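Local coordinates for period circadian protein homolog 2 (Mus musculus, PDB 3GDI) that probably acts in the circadian clock as a regulator of transcription, using tandem PAS domains for protein-protein interactions, at residues A[169-174]-A[260-265]; A[236-241]-A[272-277]; A[153-158]-A[185-190]. One frame throughout, in Å; residues are numbered along the deposited sequence.

Overall arrangement
All three contacts involve the second PAS domain. Interaction 1 joins two neighbouring strands, 166-171 and 259-268, inside the five-stranded antiparallel sheet, and its Phe261 reaches the second subunit. Interactions 2 and 3 lie together at one end of this domain, with centres about 9 Å apart, and stand about 24 and 23 Å, centre to centre, from interaction 1. Two hydrogen bonds probably link them: Arg237 N to Leu188 O at 2.8 Å, and Ser153 OG to Glu275 O. Residues 153-158 belong to the linker that follows strand 142-150 of the first PAS sheet, so interaction 3 ties this linker to the second PAS domain.

Interaction 1. Residues A[169-174]-A[260-265]; sequences TTHTPN and SFIIGR
The imidazole of His171 lies with one face over Ile262, whose CB sits 3.5 Å from the ring centroid, close to the ring normal, in a CH-pi contact; CG2 of the same isoleucine reaches CE1. The ring comes over its neighbour because CG stands between the backbone N and the carbonyl carbon (chi1 64°). At the ring's ND1, a water 2.8 Å away also meets Thr169 OG1, while NE2 is hydrogen-bonded to His216. The Phe261 ring emerges on the other face of the sheet, where CG2 of Thr170 approaches its CD2 obliquely at 3.7 Å and Phe261 of the second subunit stacks on it. Beside it, Thr170 and Ile263 run side by side, OG1 to CG2.

Strands 166-171 and 259-268 are antiparallel here. His171 and Ile262 form a hydrogen-bonded pair, with His171 N to Ile262 O at 2.9 Å and the return bond from Ile262 N to His171 O at 2.8 Å; Thr169 and Gly264 repeat the pattern. Ser260 and Phe261 form a classic beta bulge against Phe251. The chemistry thus separates the two faces: a water and two histidines mark the one bearing Ile262, whereas an aromatic pair joins subunits across the one bearing Phe261.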
loop_
_atom_site.group_PDB
_atom_site.type_symbol
_atom_site.label_atom_id
_atom_site.label_comp_id
_atom_site.label_asym_id
_atom_site.label_seq_id
_atom_site.Cartn_x
_atom_site.Cartn_y
_atom_site.Cartn_z
ATOM N N THR A 169 10.675 2.222 -8.966
ATOM C CA THR A 169 9.249 1.964 -8.931
ATOM C C THR A 169 9.069 0.478 -8.672
ATOM O O THR A 169 9.902 -0.345 -9.072
ATOM C CB THR A 169 8.582 2.291 -10.263
ATOM O OG1 THR A 169 9.175 1.493 -11.292
ATOM C CG2 THR A 169 8.740 3.758 -10.600
ATOM N N THR A 170 7.977 0.143 -7.995
ATOM C CA THR A 170 7.653 -1.242 -7.687
ATOM C C THR A 170 6.209 -1.487 -8.101
ATOM O O THR A 170 5.365 -0.626 -7.918
ATOM C CB THR A 170 7.774 -1.514 -6.178
ATOM O OG1 THR A 170 9.108 -1.223 -5.753
ATOM C CG2 THR A 170 7.456 -2.977 -5.860
ATOM N N HIS A 171 5.923 -2.633 -8.693
ATOM C CA HIS A 171 4.550 -2.933 -9.046
ATOM C C HIS A 171 4.199 -4.411 -8.895
ATOM O O HIS A 171 5.064 -5.285 -8.958
ATOM C CB HIS A 171 4.170 -2.390 -10.442
ATOM C CG HIS A 171 4.910 -2.991 -11.602
ATOM N ND1 HIS A 171 6.048 -2.421 -12.138
ATOM C CD2 HIS A 171 4.586 -4.018 -12.423
ATOM C CE1 HIS A 171 6.387 -3.062 -13.241
ATOM N NE2 HIS A 171 5.515 -4.035 -13.439
ATOM N N THR A 172 2.927 -4.675 -8.628
ATOM C CA THR A 172 2.446 -6.033 -8.458
ATOM C C THR A 172 2.206 -6.665 -9.824
ATOM O O THR A 172 2.237 -5.989 -10.853
ATOM C CB THR A 172 1.140 -6.057 -7.609
ATOM O OG1 THR A 172 0.344 -4.906 -7.913
ATOM C CG2 THR A 172 1.461 -6.063 -6.128
ATOM N N PRO A 173 1.969 -7.979 -9.857
ATOM C CA PRO A 173 1.741 -8.618 -11.153
ATOM C C PRO A 173 0.592 -8.020 -11.950
ATOM O O PRO A 173 0.651 -7.992 -13.174
ATOM C CB PRO A 173 1.505 -10.076 -10.771
ATOM C CG PRO A 173 2.363 -10.237 -9.540
ATOM C CD PRO A 173 2.015 -8.980 -8.778
ATOM N N ASN A 174 -0.447 -7.530 -11.267
ATOM C CA ASN A 174 -1.597 -6.925 -11.959
ATOM C C ASN A 174 -1.194 -5.587 -12.587
ATOM O O ASN A 174 -2.030 -4.868 -13.141
ATOM C CB ASN A 174 -2.784 -6.709 -11.002
ATOM C CG ASN A 174 -2.467 -5.731 -9.895
ATOM O OD1 ASN A 174 -1.368 -5.184 -9.841
ATOM N ND2 ASN A 174 -3.417 -5.508 -9.006
ATOM N N SER A 260 6.139 -11.839 -6.975
ATOM C CA SER A 260 5.291 -11.024 -6.104
ATOM C C SER A 260 5.356 -9.530 -6.460
ATOM O O SER A 260 4.359 -8.818 -6.324
ATOM C CB SER A 260 5.697 -11.189 -4.644
ATOM O OG SER A 260 5.574 -12.527 -4.217
ATOM N N PHE A 261 6.527 -9.059 -6.893
ATOM C CA PHE A 261 6.712 -7.661 -7.280
ATOM C C PHE A 261 7.688 -7.541 -8.449
ATOM O O PHE A 261 8.541 -8.395 -8.643
ATOM C CB PHE A 261 7.326 -6.823 -6.151
ATOM C CG PHE A 261 6.563 -6.844 -4.875
ATOM C CD1 PHE A 261 6.901 -7.739 -3.868
ATOM C CD2 PHE A 261 5.529 -5.934 -4.656
ATOM C CE1 PHE A 261 6.229 -7.732 -2.659
ATOM C CE2 PHE A 261 4.841 -5.913 -3.444
ATOM C CZ PHE A 261 5.188 -6.812 -2.441
ATOM N N ILE A 262 7.569 -6.456 -9.202
ATOM C CA ILE A 262 8.475 -6.169 -10.307
ATOM C C ILE A 262 9.097 -4.859 -9.858
ATOM O O ILE A 262 8.360 -3.927 -9.546
ATOM C CB ILE A 262 7.726 -5.879 -11.613
ATOM C CG1 ILE A 262 6.855 -7.078 -12.014
ATOM C CG2 ILE A 262 8.730 -5.523 -12.704
ATOM C CD1 ILE A 262 7.640 -8.226 -12.622
ATOM N N ILE A 263 10.425 -4.778 -9.794
ATOM C CA ILE A 263 11.088 -3.543 -9.381
ATOM C C ILE A 263 11.943 -2.963 -10.481
ATOM O O ILE A 263 12.674 -3.687 -11.152
ATOM C CB ILE A 263 11.995 -3.748 -8.179
ATOM C CG1 ILE A 263 12.822 -5.015 -8.374
ATOM C CG2 ILE A 263 11.173 -3.797 -6.925
ATOM C CD1 ILE A 263 13.709 -5.361 -7.191
ATOM N N GLY A 264 11.858 -1.650 -10.658
ATOM C CA GLY A 264 12.642 -0.996 -11.683
ATOM C C GLY A 264 13.465 0.133 -11.096
ATOM O O GLY A 264 13.015 0.849 -10.204
ATOM N N ARG A 265 14.690 0.282 -11.585
ATOM C CA ARG A 265 15.572 1.342 -11.122
ATOM C C ARG A 265 15.801 2.193 -12.342
ATOM O O ARG A 265 16.472 1.770 -13.275
ATOM C CB ARG A 265 16.898 0.776 -10.638
ATOM C CG ARG A 265 17.793 1.840 -10.054
ATOM C CD ARG A 265 19.104 1.273 -9.646
ATOM N NE ARG A 265 19.729 2.083 -8.612
ATOM C CZ ARG A 265 20.670 2.989 -8.844
ATOM N NH1 ARG A 265 21.091 3.199 -10.086
ATOM N NH2 ARG A 265 21.194 3.672 -7.830
HETATM O O HOH W 1 8.277 -0.971 -11.206
#

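Interaction 2. Residues A[236-241]-A[272-277]; sequences TRNGEY and PLNEDV
Thr236 to Gly239 form a type I beta turn, closed by Gly239 N to Thr236 O at 3.1 Å, and the irregular segment 272-277 curls around one side of it, with the closest CA pairs at Asn238-Val277 and Glu240-Pro272. At one end of the contact the side chains of Thr236 and Val277 cross at about a right angle. CG2 of the valine, anti to its backbone N, is the branch that reaches the threonine, 3.5 Å from Thr236 CB. The aliphatic start of Arg237 rests nearby on a carbonyl, its CB 3.1 Å from Val277 O. At the other end, CB of Glu240 packs at 3.8 Å against CB of Pro272, again with the side chains nearly perpendicular. The carboxylate of Glu240 then extends toward Leu273 and Asn274, although the modelled position of OE2 is doubtful.

Within the first segment, Glu240 O is gripped twice: Thr236 N and Thr236 OG1, the latter at 2.9 Å, donate from opposite faces of its carbonyl plane. This fixes the rotation of the threonine side chain, whose CB and OG1 both lie against the Val277 methyl. Farther out, Pro272 touches Tyr155 and Ile242, and Glu275 forms a salt bridge with Arg159. Gly239 has positive phi (80°), where a CB would collide with the preceding carbonyl O. With Thr236 N bonded to Glu240 O, this is a type I turn with a G1 beta bulge, the hairpin connection between strands 227-235 and 241-252 of the PAS sheet.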
loop_
_atom_site.group_PDB
_atom_site.type_symbol
_atom_site.label_atom_id
_atom_site.label_comp_id
_atom_site.label_asym_id
_atom_site.label_seq_id
_atom_site.Cartn_x
_atom_site.Cartn_y
_atom_site.Cartn_z
ATOM N N THR A 236 5.297 12.637 -17.162
ATOM C CA THR A 236 5.402 13.330 -15.890
ATOM C C THR A 236 4.098 14.063 -15.588
ATOM O O THR A 236 3.153 14.035 -16.382
ATOM C CB THR A 236 6.568 14.342 -15.883
ATOM O OG1 THR A 236 6.217 15.492 -16.660
ATOM C CG2 THR A 236 7.823 13.710 -16.471
ATOM N N ARG A 237 4.069 14.723 -14.435
ATOM C CA ARG A 237 2.901 15.456 -13.968
ATOM C C ARG A 237 2.457 16.544 -14.941
ATOM O O ARG A 237 1.267 16.791 -15.081
ATOM C CB ARG A 237 3.209 16.073 -12.596
ATOM C CG ARG A 237 2.039 16.749 -11.887
ATOM C CD ARG A 237 0.971 15.742 -11.510
ATOM N NE ARG A 237 0.154 16.172 -10.373
ATOM C CZ ARG A 237 -0.545 17.306 -10.321
ATOM N NH1 ARG A 237 -0.538 18.152 -11.344
ATOM N NH2 ARG A 237 -1.263 17.589 -9.239
ATOM N N ASN A 238 3.407 17.190 -15.613
ATOM C CA ASN A 238 3.070 18.258 -16.548
ATOM C C ASN A 238 2.748 17.774 -17.963
ATOM O O ASN A 238 2.713 18.567 -18.906
ATOM C CB ASN A 238 4.192 19.314 -16.578
ATOM C CG ASN A 238 5.462 18.836 -17.293
ATOM O OD1 ASN A 238 6.531 19.426 -17.129
ATOM N ND2 ASN A 238 5.343 17.786 -18.093
ATOM N N GLY A 239 2.513 16.471 -18.111
ATOM C CA GLY A 239 2.161 15.931 -19.417
ATOM C C GLY A 239 3.330 15.701 -20.352
ATOM O O GLY A 239 3.172 15.166 -21.449
ATOM N N GLU A 240 4.515 16.094 -19.909
ATOM C CA GLU A 240 5.719 15.939 -20.706
ATOM C C GLU A 240 6.379 14.615 -20.361
ATOM O O GLU A 240 6.315 14.164 -19.217
ATOM C CB GLU A 240 6.684 17.076 -20.391
ATOM C CG GLU A 240 7.430 17.614 -21.570
ATOM C CD GLU A 240 7.170 19.086 -21.751
ATOM O OE1 GLU A 240 6.029 19.443 -22.118
ATOM O OE2 GLU A 240 8.096 19.890 -21.514
ATOM N N TYR A 241 7.031 14.012 -21.351
ATOM C CA TYR A 241 7.722 12.739 -21.183
ATOM C C TYR A 241 9.217 12.896 -20.931
ATOM O O TYR A 241 9.847 13.787 -21.484
ATOM C CB TYR A 241 7.560 11.894 -22.437
ATOM C CG TYR A 241 6.192 11.309 -22.617
ATOM C CD1 TYR A 241 5.805 10.170 -21.911
ATOM C CD2 TYR A 241 5.269 11.905 -23.475
ATOM C CE1 TYR A 241 4.528 9.640 -22.054
ATOM C CE2 TYR A 241 3.987 11.380 -23.622
ATOM C CZ TYR A 241 3.627 10.251 -22.910
ATOM O OH TYR A 241 2.366 9.726 -23.060
ATOM N N PRO A 272 12.379 16.582 -19.132
ATOM C CA PRO A 272 11.299 17.177 -19.927
ATOM C C PRO A 272 11.684 18.509 -20.578
ATOM O O PRO A 272 12.722 19.091 -20.258
ATOM C CB PRO A 272 10.181 17.338 -18.903
ATOM C CG PRO A 272 10.938 17.739 -17.675
ATOM C CD PRO A 272 12.145 16.798 -17.689
ATOM N N LEU A 273 10.841 18.991 -21.485
ATOM C CA LEU A 273 11.104 20.249 -22.166
ATOM C C LEU A 273 10.853 21.413 -21.207
ATOM O O LEU A 273 11.556 22.418 -21.252
ATOM C CB LEU A 273 10.211 20.373 -23.401
ATOM C CG LEU A 273 10.657 21.354 -24.490
ATOM C CD1 LEU A 273 12.074 20.998 -24.932
ATOM C CD2 LEU A 273 9.687 21.300 -25.670
ATOM N N ASN A 274 9.845 21.266 -20.347
ATOM C CA ASN A 274 9.493 22.277 -19.346
ATOM C C ASN A 274 10.045 21.798 -18.008
ATOM O O ASN A 274 9.607 20.776 -17.480
ATOM C CB ASN A 274 7.978 22.426 -19.231
ATOM C CG ASN A 274 7.564 23.382 -18.114
ATOM O OD1 ASN A 274 6.407 23.396 -17.687
ATOM N ND2 ASN A 274 8.512 24.192 -17.641
ATOM N N GLU A 275 10.990 22.556 -17.461
ATOM C CA GLU A 275 11.649 22.213 -16.209
ATOM C C GLU A 275 10.803 22.105 -14.946
ATOM O O GLU A 275 11.187 21.395 -14.018
ATOM C CB GLU A 275 12.806 23.180 -15.959
ATOM C CG GLU A 275 13.866 23.128 -17.041
ATOM C CD GLU A 275 15.005 24.099 -16.799
ATOM O OE1 GLU A 275 14.732 25.305 -16.583
ATOM O OE2 GLU A 275 16.172 23.652 -16.831
ATOM N N ASP A 276 9.676 22.805 -14.877
ATOM C CA ASP A 276 8.839 22.703 -13.679
ATOM C C ASP A 276 7.952 21.483 -13.866
ATOM O O ASP A 276 6.904 21.547 -14.516
ATOM C CB ASP A 276 7.965 23.940 -13.489
ATOM C CG ASP A 276 7.276 23.953 -12.138
ATOM O OD1 ASP A 276 6.871 22.866 -11.667
ATOM O OD2 ASP A 276 7.132 25.045 -11.549
ATOM N N VAL A 277 8.378 20.369 -13.289
ATOM C CA VAL A 277 7.655 19.123 -13.431
ATOM C C VAL A 277 6.377 19.034 -12.587
ATOM O O VAL A 277 5.559 18.131 -12.779
ATOM C CB VAL A 277 8.600 17.950 -13.127
ATOM C CG1 VAL A 277 8.857 17.849 -11.638
ATOM C CG2 VAL A 277 8.039 16.682 -13.704
#

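Interaction 3. Residues A[153-158]-A[185-190]; sequences SGYEAP and VPLLGY
Tyr155 and Gly154 meet the end of helix 184-188 through two hydrogen bonds to successive carbonyls, joining a linker turn to the PAS fold of the second domain. Gly154 N donates to Pro186 O at 3.1 Å; the bond is nearly straight at hydrogen (168°), but the donor stands above the carbonyl plane. Tyr155 OH donates to Leu187 O at 2.8 Å, lying in that carbonyl's plane and on a lone pair. The same oxygen lies at the edge of the tyrosine ring, near its plane, and also comes close to CE1.

The side chains of Tyr155 and Leu187 cross at about a right angle, bringing CD2 of the leucine to 3.8 Å from CZ. Tyr155 CG is set beside its backbone N and opposite the carbonyl carbon (chi1 -54°), a torsion that turns the ring toward the helix end. Replacing Tyr155 by an alanine takes away the phenol, which would probably leave Leu187 O without its mate and open a gap beside Leu187 CD2.

A second shell holds the turn in place. Ser153 to Glu156 make a type I beta turn, and Ser153 OG closes an ST turn by accepting from Tyr155 N; that hydroxyl probably also bonds to Glu275 O, though the modelled distance is short. The tyrosine side chain also touches Ile242 and Val268, the latter of which meets Leu187 as well. The helix ends at Gly189, where phi turns positive (98°) and the amide Gly189 N still bonds to Val185 O at 2.9 Å.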
loop_
_atom_site.group_PDB
_atom_site.type_symbol
_atom_site.label_atom_id
_atom_site.label_comp_id
_atom_site.label_asym_id
_atom_site.label_seq_id
_atom_site.Cartn_x
_atom_site.Cartn_y
_atom_site.Cartn_z
ATOM N N SER A 153 11.644 20.941 -8.406
ATOM C CA SER A 153 11.828 20.132 -9.591
ATOM C C SER A 153 13.319 19.913 -9.797
ATOM O O SER A 153 14.085 20.871 -9.858
ATOM C CB SER A 153 11.251 20.852 -10.798
ATOM O OG SER A 153 11.695 20.238 -11.987
ATOM N N GLY A 154 13.735 18.655 -9.900
ATOM C CA GLY A 154 15.146 18.366 -10.096
ATOM C C GLY A 154 15.702 18.819 -11.437
ATOM O O GLY A 154 16.880 18.609 -11.722
ATOM N N TYR A 155 14.866 19.439 -12.263
ATOM C CA TYR A 155 15.303 19.910 -13.573
ATOM C C TYR A 155 15.514 21.425 -13.594
ATOM O O TYR A 155 15.629 22.028 -14.661
ATOM C CB TYR A 155 14.287 19.520 -14.652
ATOM C CG TYR A 155 13.963 18.047 -14.673
ATOM C CD1 TYR A 155 12.743 17.572 -14.187
ATOM C CD2 TYR A 155 14.889 17.121 -15.145
ATOM C CE1 TYR A 155 12.459 16.206 -14.172
ATOM C CE2 TYR A 155 14.614 15.752 -15.131
ATOM C CZ TYR A 155 13.401 15.306 -14.645
ATOM O OH TYR A 155 13.138 13.962 -14.631
ATOM N N GLU A 156 15.559 22.041 -12.416
ATOM C CA GLU A 156 15.767 23.481 -12.337
ATOM C C GLU A 156 16.648 23.860 -11.141
ATOM O O GLU A 156 16.507 23.309 -10.048
ATOM C CB GLU A 156 14.420 24.208 -12.267
ATOM C CG GLU A 156 13.667 24.038 -10.964
ATOM C CD GLU A 156 12.282 24.650 -11.011
ATOM O OE1 GLU A 156 11.644 24.764 -9.941
ATOM O OE2 GLU A 156 11.822 25.011 -12.116
ATOM N N ALA A 157 17.565 24.795 -11.370
ATOM C CA ALA A 157 18.489 25.269 -10.343
ATOM C C ALA A 157 17.894 25.205 -8.943
ATOM O O ALA A 157 16.883 25.848 -8.670
ATOM C CB ALA A 157 18.911 26.701 -10.655
ATOM N N PRO A 158 18.513 24.427 -8.038
ATOM C CA PRO A 158 19.715 23.601 -8.241
ATOM C C PRO A 158 19.373 22.303 -8.976
ATOM O O PRO A 158 18.701 21.427 -8.422
ATOM C CB PRO A 158 20.198 23.326 -6.813
ATOM C CG PRO A 158 19.569 24.432 -5.992
ATOM C CD PRO A 158 18.203 24.535 -6.603
ATOM N N VAL A 185 9.628 11.835 -6.783
ATOM C CA VAL A 185 8.807 13.037 -6.728
ATOM C C VAL A 185 9.454 14.200 -7.480
ATOM O O VAL A 185 8.833 14.810 -8.347
ATOM C CB VAL A 185 8.505 13.454 -5.275
ATOM C CG1 VAL A 185 7.667 14.711 -5.275
ATOM C CG2 VAL A 185 7.754 12.338 -4.549
ATOM N N PRO A 186 10.718 14.515 -7.170
ATOM C CA PRO A 186 11.379 15.623 -7.868
ATOM C C PRO A 186 11.623 15.365 -9.362
ATOM O O PRO A 186 11.774 16.304 -10.144
ATOM C CB PRO A 186 12.695 15.782 -7.096
ATOM C CG PRO A 186 12.342 15.307 -5.734
ATOM C CD PRO A 186 11.521 14.080 -6.016
ATOM N N LEU A 187 11.666 14.104 -9.772
ATOM C CA LEU A 187 11.916 13.821 -11.185
ATOM C C LEU A 187 10.650 13.592 -12.010
ATOM O O LEU A 187 10.707 13.579 -13.237
ATOM C CB LEU A 187 12.849 12.610 -11.319
ATOM C CG LEU A 187 14.266 12.754 -10.745
ATOM C CD1 LEU A 187 14.933 11.401 -10.689
ATOM C CD2 LEU A 187 15.077 13.713 -11.592
ATOM N N LEU A 188 9.506 13.432 -11.345
ATOM C CA LEU A 188 8.257 13.182 -12.061
ATOM C C LEU A 188 7.169 14.226 -11.881
ATOM O O LEU A 188 6.368 14.442 -12.781
ATOM C CB LEU A 188 7.696 11.815 -11.667
ATOM C CG LEU A 188 8.547 10.598 -12.021
ATOM C CD1 LEU A 188 7.773 9.362 -11.637
ATOM C CD2 LEU A 188 8.887 10.587 -13.512
ATOM N N GLY A 189 7.130 14.871 -10.726
ATOM C CA GLY A 189 6.094 15.863 -10.496
ATOM C C GLY A 189 4.922 15.296 -9.704
ATOM O O GLY A 189 4.126 16.051 -9.135
ATOM N N TYR A 190 4.810 13.970 -9.665
ATOM C CA TYR A 190 3.734 13.337 -8.914
ATOM C C TYR A 190 4.185 13.051 -7.499
ATOM O O TYR A 190 5.374 12.883 -7.248
ATOM C CB TYR A 190 3.340 11.986 -9.515
ATOM C CG TYR A 190 2.807 12.000 -10.919
ATOM C CD1 TYR A 190 3.586 11.542 -11.982
ATOM C CD2 TYR A 190 1.502 12.407 -11.182
ATOM C CE1 TYR A 190 3.072 11.479 -13.273
ATOM C CE2 TYR A 190 0.975 12.354 -12.470
ATOM C CZ TYR A 190 1.760 11.887 -13.509
ATOM O OH TYR A 190 1.227 11.804 -14.778
#